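Local coordinates for protein 2,3-dihydroxy-2,3-dihydrophenylpropionate dehydrogenase (Pseudomonas sp. MC1, PDB 5XTF) that catalyses the oxidation of naphthalene dihydrodiol to 1,2-dihydroxynaphthalene, passing the electrons to NAD+, as a tetrameric short-chain dehydrogenase/reductase, at residues 159-164 / 170-175; 247-252 / 265-270; 134-139 / 155-160; 49-54 / 89-94. All coordinates share one frame; numbering follows the deposited sequence.

How the contacts relate
All four contacts are buried, and none is a surface patch; contacts 2, 3 and 4 each set a helix against the same parallel Rossmann-type sheet. Contact 4 joins strand 49-54 to helix 81-95 through one hydroxyl pair, its centre about 30 Å from that of contact 1 and on the opposite side of the chain's centre. Contact 3, near that centre, is an aromatic side chain bonded to a strand carbonyl. Strand 153-157 then runs into contact 1, sharing S159 and V160, where hydroxyls meet at the probable catalytic site. Contact 2 is purely apolar, but its Y250 OH reaches T157 OG1 of contact 3. Contacts 1 and 3 also touch the second subunit, contact 2 the third.

Contact 1. Residues 159-164 / 170-175; sequences SVSSHA and SCYIAS
S159 and Y172 occupy the serine and tyrosine positions of the Ser-Tyr-Lys triad of short-chain dehydrogenases, with Y172 opening the YxxxK signature that ends at the NAD+-binding K176; they are therefore probably catalytic. Segment 159-164 is the turn that leaves strand 153-157, and the first part of helix 170-190 supplies the other segment. The two hydroxyls are hydrogen-bonded, S159 OG to Y172 OH at 3.2 Å, and either could give the proton. An ST turn also holds the serine oxygen: S161 N donates to S159 OG over 3.0 Å with an N-H...O angle of 153°. Y172 carries its ring CG opposite the backbone N (chi1 -175°), which sends the phenol across to the turn although its CB does not point there. W108 packs edge-to-face with this ring, while the Y172 backbone N is bonded to D109 OD2. S161 meets the phenol at the rim and near its plane, S161 OG lying 3.2 Å from Y172 CE2, and S161 CB comes close to the same carbon. Beside this polar group I173 packs between helix and turn. Its CG1 branch lies against the S161 methylene, with I173 CG1 4.0 Å from S161 CB. The other branch faces a backbone oxygen, I173 CG2 standing 3.4 Å from S161 O.

Contact 2. Residues 247-252 / 265-270; sequences VAPYLL and TVISID
P249, L252, I267 and I269 make an apolar helix-on-sheet contact at the edge of the Rossmann-type fold, where helix 248-254 covers strand 266-269, an outermost strand of this chain's sheet. The short axes run close to antiparallel, at 162°, and approach to 9.6 Å. P249 sits over the strand with its ring between the two isoleucines. P249 CB lies 3.6 Å from I267 CG2, while the far end of the ring turns to the other residue, P249 CG being 4.0 Å from I269 CD1. I267 works with both branches: CG2, opposite the backbone N, takes the proline, and the longer arm through CG1 (chi1 -64°) carries CD1 to the leucine, 4.1 Å from L252 CD1. The side chains of L252 and I267 cross at about a right angle, as do those of P249 and I269. V199 of the neighbouring strand 195-201 touches both the proline and I269. The patch continues into the third subunit, where L252 and I267 each meet their own counterparts and the T265 and S268 pairs exchange hydrogen bonds. With only aliphatic carbons meeting, the helix is held to the strand by shape and by exclusion of water.

Contact 3. Residues 134-139 / 155-160; sequences KSYFSG and VMTASV
Y136 reaches from helix 118-150 to M156 and T157 at the end of strand 153-157, nearly the whole contact resting on this one side chain. Its CB points at the strand, and the first torsion sets CG beside the backbone N; with chi2 at 11° the ring plane runs almost along the bond back to CA. The CD2-CE2 side of the ring meets M156 obliquely. Y136 CD2 is 3.7 Å from M156 CG and equally far from SD, and the next carbon, Y136 CE2, is 3.8 Å from M156 CB. The sulfur makes an oblique Met-aromatic contact, M156 SD standing 4.9 Å from the centroid of the Y136 ring and 61° off its normal; the methionine's end then leads away from the helix. At the tip, Y136 OH donates to T157 O over 2.6 Å. The bond lies in the carbonyl plane on a lone pair, at a C=O...O angle of 129°, and the same oxygen lies near the ring plane at its rim, so the phenol is held at its hydroxyl end. Y136 OH also touches T157 CB. The T157 hydroxyl itself turns elsewhere, to N104, which binds NAD+, and to Y250, while T157 O accepts a second, weak bond from K176 NZ. M182 of helix 170-190 and A103 of strand 100-103 pack on the tyrosine. A helix packed on a central strand of a parallel sheet is typical of the Rossmann-type core of short-chain dehydrogenases, here next to K176, which binds NAD+.

Contact 4. Residues 49-54 / 89-94; sequences CVSALV and KQTIDR
Strand 49-54 and helix 81-95 come together most closely at S51 and T91, whose CA atoms are 6.1 Å apart, a short separation that two small side chains permit. Both CB atoms point across the gap. S51 OG donates to T91 OG1 at 2.7 Å, and this hydroxyl pair carries the contact. The serine oxygen lies between its own backbone N and carbonyl carbon (chi1 82°), which turns it at the helix. On the threonine, OG1 stands beside the backbone N (chi1 -61°) and the methyl branch opposite that nitrogen. OG1 therefore does the touching, with S51 CB also 3.2 Å from T91 OG1. T91 CG2 flanks the bond, 4.0 Å from S51 OG. The pair is part of a longer chain of polar groups: S51 OG is also hydrogen-bonded to S27 OG on the next strand, and T91 OG1 to L87 O one turn earlier in its helix. Two bonds on each hydroxyl thus satisfy oxygens buried between helix and sheet. R94 of the helix forms a salt bridge with E72 of strand 72-75, and E72 is a further neighbour of S51. Apolar side chains also pack round the pair: L87 lies on S51 and L53, V25 touches T91, and F95 touches C49. Strand 49-54 runs between strands 72-75 and 25-28 in the parallel sheet, and helix 81-95 lies over it, touching side chains of all three.

Contact 1. Residues 159-164 / 170-175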
# COMPACT_ATOMS: atom_id res chain seq x y z
N SER B 159 12.11 -7.89 0.49
CA SER B 159 13.16 -6.87 0.53
C SER B 159 12.53 -5.51 0.83
O SER B 159 11.32 -5.31 0.63
CB SER B 159 13.93 -6.83 -0.80
OG SER B 159 14.90 -5.80 -0.83
N VAL B 160 13.35 -4.58 1.32
CA VAL B 160 12.87 -3.19 1.40
C VAL B 160 12.57 -2.68 0.00
O VAL B 160 11.72 -1.81 -0.19
CB VAL B 160 13.88 -2.27 2.13
CG1 VAL B 160 15.15 -2.12 1.33
CG2 VAL B 160 13.25 -0.90 2.40
N SER B 161 13.26 -3.24 -1.00
CA SER B 161 12.99 -2.94 -2.40
C SER B 161 11.62 -3.41 -2.85
O SER B 161 11.18 -3.04 -3.95
CB SER B 161 14.07 -3.58 -3.28
OG SER B 161 15.32 -2.91 -3.15
N SER B 162 10.94 -4.24 -2.05
CA SER B 162 9.55 -4.58 -2.35
C SER B 162 8.59 -3.41 -2.11
O SER B 162 7.46 -3.46 -2.59
CB SER B 162 9.11 -5.77 -1.50
OG SER B 162 9.98 -6.87 -1.64
N HIS B 163 9.01 -2.39 -1.36
CA HIS B 163 8.13 -1.29 -0.96
C HIS B 163 8.60 0.07 -1.44
O HIS B 163 7.77 0.90 -1.83
CB HIS B 163 7.97 -1.26 0.58
CG HIS B 163 7.86 -2.62 1.20
ND1 HIS B 163 6.71 -3.37 1.13
CD2 HIS B 163 8.77 -3.38 1.85
CE1 HIS B 163 6.91 -4.53 1.74
NE2 HIS B 163 8.15 -4.57 2.17
N ALA B 164 9.90 0.33 -1.44
CA ALA B 164 10.45 1.63 -1.76
C ALA B 164 11.55 1.49 -2.81
O ALA B 164 12.00 0.38 -3.11
CB ALA B 164 11.00 2.33 -0.50
N SER B 170 16.04 -1.28 -11.47
CA SER B 170 14.64 -1.57 -11.73
C SER B 170 14.37 -3.06 -11.82
O SER B 170 13.28 -3.51 -11.44
CB SER B 170 14.18 -0.86 -13.00
OG SER B 170 14.94 -1.31 -14.11
N CYS B 171 15.33 -3.85 -12.31
CA CYS B 171 15.14 -5.30 -12.31
C CYS B 171 14.96 -5.81 -10.89
O CYS B 171 13.99 -6.51 -10.58
CB CYS B 171 16.31 -6.01 -12.98
SG CYS B 171 16.55 -5.52 -14.71
N TYR B 172 15.90 -5.46 -10.00
CA TYR B 172 15.82 -5.93 -8.63
C TYR B 172 14.51 -5.50 -7.98
O TYR B 172 13.82 -6.32 -7.37
CB TYR B 172 17.02 -5.44 -7.81
CG TYR B 172 17.06 -5.98 -6.39
CD1 TYR B 172 17.57 -7.26 -6.11
CD2 TYR B 172 16.61 -5.21 -5.32
CE1 TYR B 172 17.61 -7.75 -4.81
CE2 TYR B 172 16.65 -5.71 -4.01
CZ TYR B 172 17.15 -6.97 -3.76
OH TYR B 172 17.18 -7.43 -2.47
N ILE B 173 14.13 -4.23 -8.15
CA ILE B 173 12.94 -3.73 -7.48
C ILE B 173 11.70 -4.42 -8.03
O ILE B 173 10.77 -4.76 -7.28
CB ILE B 173 12.85 -2.20 -7.59
CG1 ILE B 173 13.95 -1.58 -6.73
CG2 ILE B 173 11.50 -1.72 -7.11
CD1 ILE B 173 13.98 -0.10 -6.76
N ALA B 174 11.68 -4.68 -9.34
CA ALA B 174 10.55 -5.38 -9.94
C ALA B 174 10.47 -6.82 -9.44
O ALA B 174 9.37 -7.33 -9.17
CB ALA B 174 10.65 -5.33 -11.46
N SER B 175 11.61 -7.49 -9.28
CA SER B 175 11.57 -8.86 -8.79
C SER B 175 11.09 -8.90 -7.35
O SER B 175 10.33 -9.79 -6.96
CB SER B 175 12.94 -9.53 -8.91
OG SER B 175 13.88 -9.04 -7.97

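Contact 2. Residues 247-252 / 265-270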
# COMPACT_ATOMS: atom_id res chain seq x y z
N VAL B 247 16.46 -11.89 12.16
CA VAL B 247 15.87 -13.23 12.03
C VAL B 247 14.59 -13.43 12.82
O VAL B 247 13.82 -14.35 12.50
CB VAL B 247 16.88 -14.31 12.46
CG1 VAL B 247 18.11 -14.27 11.55
CG2 VAL B 247 17.26 -14.14 13.92
N ALA B 248 14.34 -12.64 13.87
CA ALA B 248 13.15 -12.87 14.69
C ALA B 248 11.85 -12.94 13.89
O ALA B 248 11.04 -13.84 14.18
CB ALA B 248 13.05 -11.81 15.80
N PRO B 249 11.58 -12.07 12.89
CA PRO B 249 10.31 -12.21 12.15
C PRO B 249 10.14 -13.56 11.48
O PRO B 249 9.01 -14.08 11.42
CB PRO B 249 10.38 -11.07 11.11
CG PRO B 249 11.34 -10.08 11.68
CD PRO B 249 12.35 -10.90 12.44
N TYR B 250 11.23 -14.15 10.98
CA TYR B 250 11.12 -15.48 10.39
C TYR B 250 10.65 -16.50 11.42
O TYR B 250 9.76 -17.31 11.14
CB TYR B 250 12.45 -15.92 9.79
CG TYR B 250 12.92 -15.14 8.59
CD1 TYR B 250 12.72 -15.61 7.30
CD2 TYR B 250 13.62 -13.96 8.76
CE1 TYR B 250 13.18 -14.92 6.22
CE2 TYR B 250 14.10 -13.26 7.69
CZ TYR B 250 13.87 -13.73 6.42
OH TYR B 250 14.36 -13.00 5.35
N LEU B 251 11.22 -16.45 12.62
CA LEU B 251 10.85 -17.40 13.67
C LEU B 251 9.39 -17.26 14.04
O LEU B 251 8.68 -18.26 14.20
CB LEU B 251 11.73 -17.18 14.89
CG LEU B 251 13.18 -17.63 14.80
CD1 LEU B 251 13.91 -17.08 16.02
CD2 LEU B 251 13.25 -19.15 14.76
N LEU B 252 8.92 -16.02 14.23
CA LEU B 252 7.51 -15.76 14.48
C LEU B 252 6.63 -16.35 13.37
O LEU B 252 5.63 -17.02 13.65
CB LEU B 252 7.27 -14.25 14.60
CG LEU B 252 6.00 -13.58 15.16
CD1 LEU B 252 6.01 -12.12 14.71
CD2 LEU B 252 4.69 -14.22 14.76
N THR B 265 0.90 -11.93 5.26
CA THR B 265 1.53 -10.82 5.96
C THR B 265 2.96 -10.65 5.47
O THR B 265 3.61 -11.62 5.07
CB THR B 265 1.51 -11.06 7.48
OG1 THR B 265 0.19 -10.87 7.97
CG2 THR B 265 2.47 -10.15 8.27
N VAL B 266 3.45 -9.42 5.52
CA VAL B 266 4.83 -9.08 5.21
C VAL B 266 5.37 -8.22 6.35
O VAL B 266 4.81 -7.16 6.64
CB VAL B 266 4.94 -8.36 3.86
CG1 VAL B 266 6.33 -7.77 3.66
CG2 VAL B 266 4.62 -9.32 2.74
N ILE B 267 6.43 -8.68 7.00
CA ILE B 267 7.02 -7.99 8.14
C ILE B 267 8.27 -7.27 7.65
O ILE B 267 9.28 -7.90 7.33
CB ILE B 267 7.35 -8.97 9.28
CG1 ILE B 267 6.05 -9.59 9.82
CG2 ILE B 267 8.16 -8.28 10.38
CD1 ILE B 267 6.24 -10.60 10.91
N SER B 268 8.22 -5.94 7.60
CA SER B 268 9.39 -5.13 7.29
C SER B 268 10.33 -5.06 8.48
O SER B 268 9.90 -4.85 9.62
CB SER B 268 8.99 -3.70 6.91
OG SER B 268 8.29 -3.71 5.69
N ILE B 269 11.62 -5.21 8.21
CA ILE B 269 12.64 -5.05 9.23
C ILE B 269 13.83 -4.38 8.56
O ILE B 269 14.72 -5.04 8.02
CB ILE B 269 12.99 -6.40 9.90
CG1 ILE B 269 14.13 -6.25 10.90
CG2 ILE B 269 13.29 -7.49 8.87
CD1 ILE B 269 14.19 -7.35 11.94
N ASP B 270 13.85 -3.04 8.58
CA ASP B 270 14.71 -2.27 7.69
C ASP B 270 15.25 -1.00 8.33
O ASP B 270 15.74 -0.12 7.61
CB ASP B 270 13.95 -1.89 6.43
CG ASP B 270 12.64 -1.14 6.73
OD1 ASP B 270 12.37 -0.79 7.91
OD2 ASP B 270 11.88 -0.89 5.76

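Contact 3. Residues 134-139 / 155-160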
# COMPACT_ATOMS: atom_id res chain seq x y z
N LYS B 134 11.39 -16.96 -9.86
CA LYS B 134 11.04 -18.27 -10.40
C LYS B 134 11.45 -19.39 -9.45
O LYS B 134 10.69 -20.35 -9.24
CB LYS B 134 11.68 -18.48 -11.78
CG LYS B 134 10.97 -19.58 -12.53
CD LYS B 134 11.68 -20.01 -13.80
CE LYS B 134 10.86 -21.11 -14.48
NZ LYS B 134 11.37 -21.50 -15.83
N SER B 135 12.61 -19.29 -8.83
CA SER B 135 13.03 -20.37 -7.96
C SER B 135 12.28 -20.36 -6.62
O SER B 135 12.26 -21.38 -5.94
CB SER B 135 14.54 -20.33 -7.74
OG SER B 135 14.86 -19.32 -6.81
N TYR B 136 11.62 -19.25 -6.24
CA TYR B 136 10.65 -19.33 -5.15
C TYR B 136 9.47 -20.21 -5.55
O TYR B 136 9.04 -21.08 -4.77
CB TYR B 136 10.15 -17.94 -4.74
CG TYR B 136 11.09 -17.12 -3.89
CD1 TYR B 136 12.42 -17.49 -3.68
CD2 TYR B 136 10.64 -15.96 -3.28
CE1 TYR B 136 13.26 -16.72 -2.89
CE2 TYR B 136 11.47 -15.18 -2.49
CZ TYR B 136 12.77 -15.56 -2.30
OH TYR B 136 13.54 -14.75 -1.52
N PHE B 137 8.94 -20.01 -6.77
CA PHE B 137 7.89 -20.88 -7.28
C PHE B 137 8.33 -22.34 -7.28
O PHE B 137 7.56 -23.23 -6.90
CB PHE B 137 7.48 -20.45 -8.69
CG PHE B 137 6.53 -19.28 -8.74
CD1 PHE B 137 7.00 -17.99 -8.99
CD2 PHE B 137 5.17 -19.46 -8.55
CE1 PHE B 137 6.13 -16.91 -9.04
CE2 PHE B 137 4.30 -18.39 -8.60
CZ PHE B 137 4.78 -17.11 -8.85
N SER B 138 9.57 -22.60 -7.70
CA SER B 138 10.07 -23.97 -7.80
C SER B 138 10.18 -24.63 -6.42
O SER B 138 9.69 -25.75 -6.22
CB SER B 138 11.42 -23.97 -8.53
OG SER B 138 12.03 -25.26 -8.52
N GLY B 139 10.81 -23.95 -5.46
CA GLY B 139 10.86 -24.47 -4.10
C GLY B 139 9.50 -24.77 -3.51
O GLY B 139 9.29 -25.81 -2.88
N VAL B 155 7.74 -19.18 4.27
CA VAL B 155 8.24 -17.82 4.48
C VAL B 155 9.17 -17.51 3.34
O VAL B 155 10.11 -18.27 3.07
CB VAL B 155 8.97 -17.64 5.82
CG1 VAL B 155 9.24 -16.16 6.05
CG2 VAL B 155 8.18 -18.24 6.96
N MET B 156 8.91 -16.40 2.64
CA MET B 156 9.78 -15.91 1.59
C MET B 156 10.54 -14.69 2.08
O MET B 156 10.03 -13.89 2.87
CB MET B 156 8.99 -15.55 0.33
CG MET B 156 8.42 -16.74 -0.42
SD MET B 156 7.25 -16.25 -1.71
CE MET B 156 5.69 -16.36 -0.85
N THR B 157 11.76 -14.55 1.60
CA THR B 157 12.51 -13.32 1.80
C THR B 157 12.12 -12.35 0.68
O THR B 157 12.38 -12.62 -0.51
CB THR B 157 14.01 -13.61 1.82
OG1 THR B 157 14.35 -14.41 2.96
CG2 THR B 157 14.81 -12.32 1.86
N ALA B 158 11.47 -11.26 1.05
CA ALA B 158 11.22 -10.15 0.15
C ALA B 158 12.38 -9.18 0.29
O ALA B 158 13.54 -9.62 0.26
CB ALA B 158 9.88 -9.48 0.46
N SER B 159 12.11 -7.89 0.49
CA SER B 159 13.16 -6.87 0.53
C SER B 159 12.53 -5.51 0.83
O SER B 159 11.32 -5.31 0.63
CB SER B 159 13.93 -6.83 -0.80
OG SER B 159 14.90 -5.80 -0.83
N VAL B 160 13.35 -4.58 1.32
CA VAL B 160 12.87 -3.19 1.40
C VAL B 160 12.57 -2.68 0.00
O VAL B 160 11.72 -1.81 -0.19
CB VAL B 160 13.88 -2.27 2.13
CG1 VAL B 160 15.15 -2.12 1.33
CG2 VAL B 160 13.25 -0.90 2.40

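Contact 4. Residues 49-54 / 89-94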
# COMPACT_ATOMS: atom_id res chain seq x y z
N CYS B 49 14.69 -29.30 13.64
CA CYS B 49 15.54 -30.01 12.69
C CYS B 49 15.60 -29.16 11.43
O CYS B 49 14.57 -28.67 10.96
CB CYS B 49 14.98 -31.39 12.38
SG CYS B 49 14.71 -32.44 13.83
N VAL B 50 16.81 -28.97 10.91
CA VAL B 50 17.05 -28.00 9.84
C VAL B 50 17.67 -28.70 8.65
O VAL B 50 18.65 -29.43 8.80
CB VAL B 50 17.95 -26.84 10.32
CG1 VAL B 50 18.28 -25.90 9.16
CG2 VAL B 50 17.29 -26.10 11.47
N SER B 51 17.09 -28.49 7.48
CA SER B 51 17.79 -28.79 6.24
C SER B 51 18.06 -27.49 5.50
O SER B 51 17.39 -26.47 5.70
CB SER B 51 17.01 -29.75 5.36
OG SER B 51 16.03 -29.06 4.63
N ALA B 52 19.06 -27.54 4.63
CA ALA B 52 19.64 -26.31 4.12
C ALA B 52 20.18 -26.55 2.72
O ALA B 52 20.87 -27.55 2.48
CB ALA B 52 20.77 -25.81 5.04
N LEU B 53 19.85 -25.64 1.81
CA LEU B 53 20.36 -25.64 0.46
C LEU B 53 21.42 -24.56 0.34
O LEU B 53 21.17 -23.40 0.68
CB LEU B 53 19.25 -25.41 -0.55
CG LEU B 53 19.74 -25.34 -2.00
CD1 LEU B 53 20.52 -26.59 -2.34
CD2 LEU B 53 18.57 -25.14 -2.97
N VAL B 54 22.59 -24.94 -0.15
CA VAL B 54 23.77 -24.10 -0.13
C VAL B 54 24.41 -24.12 -1.51
O VAL B 54 24.24 -25.08 -2.26
CB VAL B 54 24.72 -24.61 0.97
CG1 VAL B 54 25.63 -25.74 0.48
CG2 VAL B 54 25.46 -23.51 1.49
N LYS B 89 13.32 -34.00 -0.68
CA LYS B 89 13.36 -35.45 -0.53
C LYS B 89 14.31 -35.86 0.60
O LYS B 89 13.97 -36.69 1.45
CB LYS B 89 13.75 -36.11 -1.85
CG LYS B 89 13.58 -37.63 -1.83
CD LYS B 89 14.07 -38.28 -3.12
CE LYS B 89 13.53 -39.71 -3.24
NZ LYS B 89 13.75 -40.52 -2.00
N GLN B 90 15.50 -35.26 0.64
CA GLN B 90 16.43 -35.56 1.73
C GLN B 90 15.87 -35.14 3.07
O GLN B 90 16.14 -35.79 4.09
CB GLN B 90 17.76 -34.87 1.49
CG GLN B 90 18.64 -35.51 0.43
CD GLN B 90 20.09 -35.05 0.54
OE1 GLN B 90 20.53 -34.57 1.58
NE2 GLN B 90 20.85 -35.29 -0.50
N THR B 91 15.12 -34.03 3.10
CA THR B 91 14.56 -33.58 4.36
C THR B 91 13.61 -34.63 4.94
O THR B 91 13.69 -34.98 6.12
CB THR B 91 13.83 -32.24 4.18
OG1 THR B 91 14.75 -31.23 3.73
CG2 THR B 91 13.23 -31.79 5.50
N ILE B 92 12.73 -35.16 4.09
CA ILE B 92 11.74 -36.14 4.52
C ILE B 92 12.42 -37.43 4.96
O ILE B 92 12.11 -37.99 6.01
CB ILE B 92 10.73 -36.39 3.39
CG1 ILE B 92 10.11 -35.07 2.94
CG2 ILE B 92 9.67 -37.38 3.83
CD1 ILE B 92 9.53 -34.23 4.10
N ASP B 93 13.38 -37.91 4.15
CA ASP B 93 14.08 -39.15 4.47
C ASP B 93 14.88 -39.02 5.75
O ASP B 93 14.91 -39.95 6.56
CB ASP B 93 14.99 -39.54 3.31
CG ASP B 93 14.21 -39.93 2.07
OD1 ASP B 93 13.01 -40.28 2.21
OD2 ASP B 93 14.79 -39.91 0.96
N ARG B 94 15.50 -37.87 5.96
CA ARG B 94 16.27 -37.67 7.17
C ARG B 94 15.37 -37.35 8.36
O ARG B 94 15.64 -37.80 9.48
CB ARG B 94 17.29 -36.57 6.95
CG ARG B 94 18.04 -36.19 8.20
CD ARG B 94 19.08 -37.22 8.51
NE ARG B 94 19.76 -36.92 9.76
CZ ARG B 94 20.77 -36.07 9.87
NH1 ARG B 94 21.22 -35.43 8.79
NH2 ARG B 94 21.34 -35.86 11.05